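PDB 3T4W: mandelate racemase/muconate lactonizing enzyme family protein from Sulfitobacter sp. NAS-14.1, which probably acts as a lyase of the mandelate racemase/muconate lactonizing enzyme branch of the enolase superfamily, its substrate not being established. Local coordinates for residues E29-A34 / A394-H399; W45-L50 / V57-C62; G336-A341 / L389-A394. All blocks are in the same frame, centred on the assembly; numbering follows the deposited sequence.

Interaction 1 of 3, residues E29-A34 / A394-H399; sequences EVIVTA and ALARAH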
loop_
_atom_site.group_PDB
_atom_site.type_symbol
_atom_site.label_atom_id
_atom_site.label_comp_id
_atom_site.label_asym_id
_atom_site.label_seq_id
_atom_site.Cartn_x
_atom_site.Cartn_y
_atom_site.Cartn_z
ATOM N N GLU A 29 26.438 36.602 23.956
ATOM C CA GLU A 29 25.739 37.866 23.751
ATOM C C GLU A 29 24.651 37.701 22.700
ATOM O O GLU A 29 24.872 37.086 21.651
ATOM C CB GLU A 29 26.704 38.978 23.339
ATOM C CG GLU A 29 27.285 39.753 24.511
ATOM C CD GLU A 29 28.398 40.692 24.086
ATOM O OE1 GLU A 29 28.238 41.372 23.052
ATOM O OE2 GLU A 29 29.435 40.749 24.782
ATOM N N VAL A 30 23.472 38.235 22.994
ATOM C CA VAL A 30 22.370 38.231 22.043
ATOM C C VAL A 30 22.185 39.638 21.509
ATOM O O VAL A 30 22.184 40.604 22.273
ATOM C CB VAL A 30 21.050 37.759 22.694
ATOM C CG1 VAL A 30 19.871 38.062 21.784
ATOM C CG2 VAL A 30 21.114 36.277 23.004
ATOM N N ILE A 31 22.040 39.766 20.198
ATOM C CA ILE A 31 21.841 41.083 19.616
ATOM C C ILE A 31 20.715 41.048 18.601
ATOM O O ILE A 31 20.793 40.333 17.602
ATOM C CB ILE A 31 23.103 41.595 18.915
ATOM C CG1 ILE A 31 24.272 41.699 19.899
ATOM C CG2 ILE A 31 22.829 42.932 18.242
ATOM C CD1 ILE A 31 25.608 41.956 19.211
ATOM N N VAL A 32 19.669 41.822 18.865
ATOM C CA VAL A 32 18.562 41.953 17.935
ATOM C C VAL A 32 18.705 43.235 17.113
ATOM O O VAL A 32 18.671 44.341 17.647
ATOM C CB VAL A 32 17.219 41.946 18.673
ATOM C CG1 VAL A 32 16.079 42.200 17.703
ATOM C CG2 VAL A 32 17.036 40.628 19.404
ATOM N N THR A 33 18.882 43.077 15.809
ATOM C CA THR A 33 19.071 44.220 14.932
ATOM C C THR A 33 17.924 44.294 13.937
ATOM O O THR A 33 17.363 43.274 13.555
ATOM C CB THR A 33 20.416 44.133 14.193
ATOM O OG1 THR A 33 20.816 45.440 13.763
ATOM C CG2 THR A 33 20.310 43.203 12.992
ATOM N N ALA A 34 17.564 45.504 13.534
ATOM C CA ALA A 34 16.435 45.682 12.637
ATOM C C ALA A 34 16.859 46.374 11.354
ATOM O O ALA A 34 17.392 47.483 11.384
ATOM C CB ALA A 34 15.326 46.459 13.324
ATOM N N ALA A 394 29.094 47.042 15.985
ATOM C CA ALA A 394 28.679 48.403 16.296
ATOM C C ALA A 394 27.499 48.828 15.410
ATOM O O ALA A 394 26.583 49.517 15.868
ATOM C CB ALA A 394 29.852 49.369 16.166
ATOM N N LEU A 395 27.509 48.394 14.154
ATOM C CA LEU A 395 26.428 48.733 13.227
ATOM C C LEU A 395 25.096 48.062 13.592
ATOM O O LEU A 395 24.036 48.685 13.501
ATOM C CB LEU A 395 26.828 48.389 11.791
ATOM C CG LEU A 395 25.742 48.528 10.720
ATOM C CD1 LEU A 395 25.210 49.944 10.672
ATOM C CD2 LEU A 395 26.281 48.105 9.360
ATOM N N ALA A 396 25.158 46.799 14.006
ATOM C CA ALA A 396 23.968 46.056 14.429
ATOM C C ALA A 396 23.321 46.664 15.671
ATOM O O ALA A 396 22.091 46.767 15.760
ATOM C CB ALA A 396 24.314 44.594 14.678
ATOM N N ARG A 397 24.152 47.059 16.632
ATOM C CA ARG A 397 23.666 47.661 17.873
ATOM C C ARG A 397 23.085 49.056 17.657
ATOM O O ARG A 397 22.213 49.494 18.406
ATOM C CB ARG A 397 24.778 47.698 18.921
ATOM C CG ARG A 397 25.152 46.328 19.446
ATOM C CD ARG A 397 26.325 46.402 20.400
ATOM N NE ARG A 397 26.712 45.080 20.881
ATOM C CZ ARG A 397 26.126 44.454 21.895
ATOM N NH1 ARG A 397 26.547 43.250 22.262
ATOM N NH2 ARG A 397 25.122 45.031 22.546
ATOM N N ALA A 398 23.565 49.739 16.622
ATOM C CA ALA A 398 23.014 51.030 16.218
ATOM C C ALA A 398 21.620 50.895 15.597
ATOM O O ALA A 398 20.878 51.876 15.492
ATOM C CB ALA A 398 23.956 51.735 15.256
ATOM N N HIS A 399 21.258 49.688 15.181
ATOM C CA HIS A 399 19.936 49.471 14.591
ATOM C C HIS A 399 19.045 48.550 15.425
ATOM O O HIS A 399 18.693 47.454 14.988
ATOM C CB HIS A 399 20.056 48.960 13.154
ATOM C CG HIS A 399 20.532 49.999 12.187
ATOM N ND1 HIS A 399 21.864 50.180 11.882
ATOM C CD2 HIS A 399 19.853 50.920 11.463
ATOM C CE1 HIS A 399 21.985 51.162 11.008
ATOM N NE2 HIS A 399 20.780 51.629 10.738
HETATM O O HOH W 1 20.702 46.153 18.098
#
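E29, at the start of 29-34, sends an extended side chain to R397, and its OE1 closes a salt bridge with R397 NH1 at 2.6 Å. The oxygen arrives at the edge of the guanidinium, near its plane, while the carboxylate itself is turned 67° from that plane. R397 also pairs through NE with E393, so one cation serves two carboxylates and probably offsets their mutual repulsion. I31 comes next along the same face of the strand. With CG1 set beside its backbone N (chi1 -60°), the longer branch lies over one face of the guanidinium, CD1 standing 3.4 Å from R397 NH1, whereas the other branch, CG2, turns to A396 CB at 4.2 Å. V32 faces the other way, yet its carbonyl oxygen is joined to A396 O through a water that donates to both. T33 adds the direct bond: its OG1 donates to A396 O over 2.7 Å, in the carbonyl plane and on a lone pair. This oxygen also accepts from H399 N within its own segment, so with the water three donors converge on it. A34 N then donates to H399 O at 2.7 Å, and the H399 ring is fixed by ND1 bonding to L395 O in the ring plane. The strand is an outer one of the three-stranded sheet, paired on its inner flank with strand 45-52; helix 69-83 packs on V30 and V32, helix 393-398 lies on the I31 and T33 face, and F363 of helix 362-367 meets T33 and the H399 ring.

Interaction 2 of 3, residues W45-L50 / V57-C62; sequences WILVKL and VGWGEC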
loop_
_atom_site.group_PDB
_atom_site.type_symbol
_atom_site.label_atom_id
_atom_site.label_comp_id
_atom_site.label_asym_id
_atom_site.label_seq_id
_atom_site.Cartn_x
_atom_site.Cartn_y
_atom_site.Cartn_z
ATOM N N TRP A 45 16.647 40.630 12.811
ATOM C CA TRP A 45 17.474 39.431 12.810
ATOM C C TRP A 45 17.995 39.169 14.219
ATOM O O TRP A 45 18.472 40.088 14.886
ATOM C CB TRP A 45 18.639 39.587 11.836
ATOM C CG TRP A 45 18.190 39.964 10.459
ATOM C CD1 TRP A 45 17.043 39.557 9.831
ATOM C CD2 TRP A 45 18.878 40.811 9.527
ATOM N NE1 TRP A 45 16.974 40.107 8.574
ATOM C CE2 TRP A 45 18.088 40.877 8.361
ATOM C CE3 TRP A 45 20.086 41.519 9.568
ATOM C CZ2 TRP A 45 18.463 41.626 7.245
ATOM C CZ3 TRP A 45 20.456 42.266 8.459
ATOM C CH2 TRP A 45 19.646 42.312 7.314
ATOM N N ILE A 46 17.890 37.926 14.681
ATOM C CA ILE A 46 18.447 37.565 15.983
ATOM C C ILE A 46 19.862 36.984 15.855
ATOM O O ILE A 46 20.048 35.827 15.448
ATOM C CB ILE A 46 17.540 36.590 16.743
ATOM C CG1 ILE A 46 16.138 37.189 16.893
ATOM C CG2 ILE A 46 18.116 36.294 18.114
ATOM C CD1 ILE A 46 15.052 36.169 17.191
ATOM N N LEU A 47 20.859 37.806 16.184
ATOM C CA LEU A 47 22.248 37.365 16.182
ATOM C C LEU A 47 22.668 36.910 17.577
ATOM O O LEU A 47 22.259 37.489 18.587
ATOM C CB LEU A 47 23.180 38.487 15.703
ATOM C CG LEU A 47 22.763 39.268 14.452
ATOM C CD1 LEU A 47 23.676 40.457 14.253
ATOM C CD2 LEU A 47 22.748 38.386 13.204
ATOM N N VAL A 48 23.474 35.857 17.620
ATOM C CA VAL A 48 24.141 35.437 18.837
ATOM C C VAL A 48 25.635 35.537 18.586
ATOM O O VAL A 48 26.123 35.182 17.509
ATOM C CB VAL A 48 23.781 33.988 19.245
ATOM C CG1 VAL A 48 22.318 33.888 19.652
ATOM C CG2 VAL A 48 24.116 32.996 18.126
ATOM N N LYS A 49 26.361 36.042 19.572
ATOM C CA LYS A 49 27.806 36.123 19.467
ATOM C C LYS A 49 28.397 35.288 20.578
ATOM O O LYS A 49 28.191 35.581 21.754
ATOM C CB LYS A 49 28.269 37.571 19.591
ATOM C CG LYS A 49 29.707 37.721 20.034
ATOM C CD LYS A 49 30.045 39.176 20.267
ATOM C CE LYS A 49 31.528 39.351 20.514
ATOM N NZ LYS A 49 31.902 40.787 20.682
ATOM N N LEU A 50 29.112 34.231 20.214
ATOM C CA LEU A 50 29.728 33.381 21.223
ATOM C C LEU A 50 31.236 33.589 21.315
ATOM O O LEU A 50 31.895 33.906 20.328
ATOM C CB LEU A 50 29.376 31.906 21.000
ATOM C CG LEU A 50 27.897 31.566 21.217
ATOM C CD1 LEU A 50 27.642 30.106 20.907
ATOM C CD2 LEU A 50 27.420 31.901 22.626
ATOM N N VAL A 57 35.920 34.125 18.908
ATOM C CA VAL A 57 34.551 34.607 18.744
ATOM C C VAL A 57 33.853 33.996 17.519
ATOM O O VAL A 57 34.429 33.932 16.432
ATOM C CB VAL A 57 34.508 36.141 18.606
ATOM C CG1 VAL A 57 33.078 36.610 18.346
ATOM C CG2 VAL A 57 35.073 36.794 19.847
ATOM N N GLY A 58 32.612 33.555 17.711
ATOM C CA GLY A 58 31.782 33.076 16.622
ATOM C C GLY A 58 30.450 33.806 16.572
ATOM O O GLY A 58 29.914 34.221 17.596
ATOM N N TRP A 59 29.919 33.977 15.368
ATOM C CA TRP A 59 28.597 34.549 15.191
ATOM C C TRP A 59 27.604 33.520 14.646
ATOM O O TRP A 59 27.932 32.729 13.762
ATOM C CB TRP A 59 28.671 35.752 14.259
ATOM C CG TRP A 59 29.415 36.911 14.853
ATOM C CD1 TRP A 59 30.764 37.120 14.831
ATOM C CD2 TRP A 59 28.845 38.024 15.561
ATOM N NE1 TRP A 59 31.068 38.290 15.478
ATOM C CE2 TRP A 59 29.911 38.866 15.936
ATOM C CE3 TRP A 59 27.541 38.386 15.913
ATOM C CZ2 TRP A 59 29.713 40.056 16.647
ATOM C CZ3 TRP A 59 27.345 39.565 16.619
ATOM C CH2 TRP A 59 28.430 40.388 16.979
ATOM N N GLY A 60 26.389 33.535 15.191
ATOM C CA GLY A 60 25.312 32.683 14.718
ATOM C C GLY A 60 24.049 33.496 14.492
ATOM O O GLY A 60 23.991 34.664 14.866
ATOM N N GLU A 61 23.042 32.894 13.863
ATOM C CA GLU A 61 21.769 33.580 13.669
ATOM C C GLU A 61 20.595 32.632 13.918
ATOM O O GLU A 61 20.499 31.565 13.305
ATOM C CB GLU A 61 21.695 34.240 12.279
ATOM C CG GLU A 61 20.424 35.061 12.039
ATOM C CD GLU A 61 20.501 35.987 10.823
ATOM O OE1 GLU A 61 21.607 36.206 10.274
ATOM O OE2 GLU A 61 19.438 36.511 10.418
ATOM N N CYS A 62 19.727 33.025 14.848
ATOM C CA CYS A 62 18.526 32.273 15.187
ATOM C C CYS A 62 17.368 32.728 14.328
ATOM O O CYS A 62 17.117 33.929 14.189
ATOM C CB CYS A 62 18.122 32.505 16.644
ATOM S SG CYS A 62 19.285 31.954 17.897
HETATM O O HOH W 2 17.356 36.452 12.344
#
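K49 and W59 face each other as a non-hydrogen-bonded pair of the antiparallel hairpin, and the lysine chain runs across the indole. Its CB sits over the six-membered ring of W59, 3.7 Å from the centroid and 12° off the normal, a CH-pi contact. CG stands anti to the backbone N (chi1 157°) and touches V57 CG1 at 3.9 Å. CD returns to the indole rim, 3.7 Å from W59 CZ2, and CE again meets V57 CG1. The extended chain finally delivers NZ to E393, with which it forms a salt bridge. An alanine in place of W59 would probably strip the K49 methylenes of the aromatic face beneath them and leave the lysine chain freer to swing from its carboxylate partner.

L47 and E61 make the next pair on this face, where L47 CD2 lies 3.8 Å from E61 OE1. The E61 chain leaves CB anti to its backbone N, and its OE2 passes W45 CB at 3.5 Å. Both carboxylate oxygens find donors at the start of helix 337-349: OE2 takes G336 N and OE1 takes E339 N. OE2 also accepts from a water, which in turn accepts from I46 N.

On the other face V48 CG2 rests on G60 CA at 3.6 Å, and V48 CG1 meets C62 SG. Paired backbone bonds join V48 with G60 and L50 with G58, the bond from G60 N to V48 O being nearly straight at 171°. Aliphatic and aromatic carbon thus shields the stems of K49 and E61, while their charged ends reach beyond the hairpin, and the positive end of the helix dipole is likely to stabilise a negative E61.

Interaction 3 of 3, residues G336-A341 / L389-A394; sequences GPVEWA and LEVDEA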
loop_
_atom_site.group_PDB
_atom_site.type_symbol
_atom_site.label_atom_id
_atom_site.label_comp_id
_atom_site.label_asym_id
_atom_site.label_seq_id
_atom_site.Cartn_x
_atom_site.Cartn_y
_atom_site.Cartn_z
ATOM N N GLY A 336 19.165 37.634 8.047
ATOM C CA GLY A 336 20.364 38.412 7.786
ATOM C C GLY A 336 21.529 37.630 7.203
ATOM O O GLY A 336 21.445 36.422 6.998
ATOM N N PRO A 337 22.638 38.329 6.942
ATOM C CA PRO A 337 23.821 37.833 6.230
ATOM C C PRO A 337 24.570 36.732 6.971
ATOM O O PRO A 337 25.350 36.019 6.350
ATOM C CB PRO A 337 24.704 39.078 6.145
ATOM C CG PRO A 337 24.263 39.898 7.334
ATOM C CD PRO A 337 22.787 39.748 7.294
ATOM N N VAL A 338 24.362 36.604 8.273
ATOM C CA VAL A 338 25.016 35.545 9.031
ATOM C C VAL A 338 24.393 34.177 8.753
ATOM O O VAL A 338 25.115 33.189 8.570
ATOM C CB VAL A 338 24.987 35.821 10.539
ATOM C CG1 VAL A 338 25.406 34.581 11.300
ATOM C CG2 VAL A 338 25.892 37.009 10.879
ATOM N N GLU A 339 23.060 34.115 8.716
ATOM C CA GLU A 339 22.386 32.881 8.324
ATOM C C GLU A 339 22.699 32.542 6.870
ATOM O O GLU A 339 22.892 31.373 6.517
ATOM C CB GLU A 339 20.870 32.952 8.531
ATOM C CG GLU A 339 20.228 31.552 8.536
ATOM C CD GLU A 339 18.719 31.551 8.314
ATOM O OE1 GLU A 339 18.258 32.117 7.298
ATOM O OE2 GLU A 339 17.994 30.958 9.143
ATOM N N TRP A 340 22.756 33.570 6.027
ATOM C CA TRP A 340 23.091 33.367 4.625
ATOM C C TRP A 340 24.455 32.687 4.503
ATOM O O TRP A 340 24.623 31.730 3.741
ATOM C CB TRP A 340 23.075 34.697 3.877
ATOM C CG TRP A 340 23.270 34.556 2.402
ATOM C CD1 TRP A 340 22.525 33.798 1.543
ATOM C CD2 TRP A 340 24.267 35.203 1.604
ATOM N NE1 TRP A 340 23.002 33.926 0.263
ATOM C CE2 TRP A 340 24.072 34.782 0.271
ATOM C CE3 TRP A 340 25.309 36.090 1.888
ATOM C CZ2 TRP A 340 24.883 35.220 -0.778
ATOM C CZ3 TRP A 340 26.108 36.528 0.847
ATOM C CH2 TRP A 340 25.892 36.091 -0.471
ATOM N N ALA A 341 25.414 33.178 5.282
ATOM C CA ALA A 341 26.762 32.633 5.312
ATOM C C ALA A 341 26.777 31.147 5.641
ATOM O O ALA A 341 27.512 30.379 5.030
ATOM C CB ALA A 341 27.616 33.401 6.315
ATOM N N LEU A 389 33.386 35.815 7.718
ATOM C CA LEU A 389 32.740 37.111 7.881
ATOM C C LEU A 389 33.492 38.090 8.772
ATOM O O LEU A 389 34.167 37.699 9.723
ATOM C CB LEU A 389 31.355 36.918 8.484
ATOM C CG LEU A 389 30.439 35.952 7.753
ATOM C CD1 LEU A 389 29.116 35.868 8.501
ATOM C CD2 LEU A 389 30.251 36.423 6.325
ATOM N N GLU A 390 33.352 39.372 8.454
ATOM C CA GLU A 390 33.634 40.433 9.410
ATOM C C GLU A 390 32.300 41.031 9.828
ATOM O O GLU A 390 31.756 41.899 9.136
ATOM C CB GLU A 390 34.499 41.527 8.787
ATOM C CG GLU A 390 35.999 41.274 8.808
ATOM C CD GLU A 390 36.787 42.553 8.548
ATOM O OE1 GLU A 390 37.346 42.690 7.437
ATOM O OE2 GLU A 390 36.826 43.432 9.445
ATOM N N VAL A 391 31.754 40.557 10.940
ATOM C CA VAL A 391 30.503 41.113 11.441
ATOM C C VAL A 391 30.745 42.511 12.013
ATOM O O VAL A 391 31.715 42.740 12.742
ATOM C CB VAL A 391 29.857 40.201 12.506
ATOM C CG1 VAL A 391 28.446 40.663 12.818
ATOM C CG2 VAL A 391 29.830 38.772 12.020
ATOM N N ASP A 392 29.880 43.454 11.663
ATOM C CA ASP A 392 30.004 44.814 12.178
ATOM C C ASP A 392 29.089 45.004 13.377
ATOM O O ASP A 392 27.972 45.505 13.252
ATOM C CB ASP A 392 29.687 45.840 11.092
ATOM C CG ASP A 392 29.954 47.272 11.536
ATOM O OD1 ASP A 392 30.034 47.527 12.758
ATOM O OD2 ASP A 392 30.070 48.149 10.651
ATOM N N GLU A 393 29.577 44.606 14.542
ATOM C CA GLU A 393 28.769 44.645 15.749
ATOM C C GLU A 393 28.234 46.034 16.074
ATOM O O GLU A 393 27.065 46.187 16.415
ATOM C CB GLU A 393 29.555 44.110 16.938
ATOM C CG GLU A 393 28.777 44.181 18.234
ATOM C CD GLU A 393 29.472 43.443 19.345
ATOM O OE1 GLU A 393 30.486 42.769 19.060
ATOM O OE2 GLU A 393 29.007 43.535 20.499
ATOM N N ALA A 394 29.094 47.042 15.985
ATOM C CA ALA A 394 28.679 48.403 16.296
ATOM C C ALA A 394 27.499 48.828 15.410
ATOM O O ALA A 394 26.583 49.517 15.868
ATOM C CB ALA A 394 29.852 49.369 16.166
#
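L389 pushes its CD1 methyl against the first turn of helix 337-349, with A341 CB as the closest partner at 3.6 Å. Both branches of the leucine take part, since CD2 also comes within 4.0 Å of A341 CB. The side chain reaches so far because CD1 continues the chain in the extended sense, chi2 being 179°. The same methyl also meets V338, lying 4.1 Å from V338 CA and 4.2 Å from V338 CG2. V338 and A341 stand three residues apart on the helix, so the leucine tip rests on two residues one turn apart. T371 and I372 touch L389 as well and add to its surroundings.

The contact thins out farther along the chain. V338 CG2 and V391 CG2 approach only to 4.5 Å, and V391 has a second neighbour in W59. Past this point residues 392-394 diverge from the helix. E390 reaches the solvent-exposed side, and D392, the N-cap of helix 393-398, spends OD1 on L395 N. E393 begins that helix.

The two segments therefore meet over a small area, 148 Å² summed over both sides, almost wholly through apolar carbon and with no polar bond between them. Such an interface sets position by shape rather than by directed bonds: methyl groups anchor the link that leads to helix 393-398 against a helix that follows a barrel strand, while polar ends such as E339 OE2, bonded to G307 N, are satisfied elsewhere.

The three contacts lie on the same side of the chain's centre, their own centres about 8 to 11 Å apart. Interactions 1 and 2 share the three-stranded antiparallel sheet, in which strand 45-52 lies between 25-33 and 57-62; interactions 1 and 3 share helix 393-398. Along the chain, interaction 2 closes before interaction 3 opens; it lies wholly between the segments of interaction 1, whereas interaction 3 ends on A394, which both use. E393 links all three. The arrangement is consistent with the enolase-superfamily plan, in which an N-terminal capping domain packs beside the C-terminal barrel domain, here joining the sheet to helix 337-349 of that barrel domain.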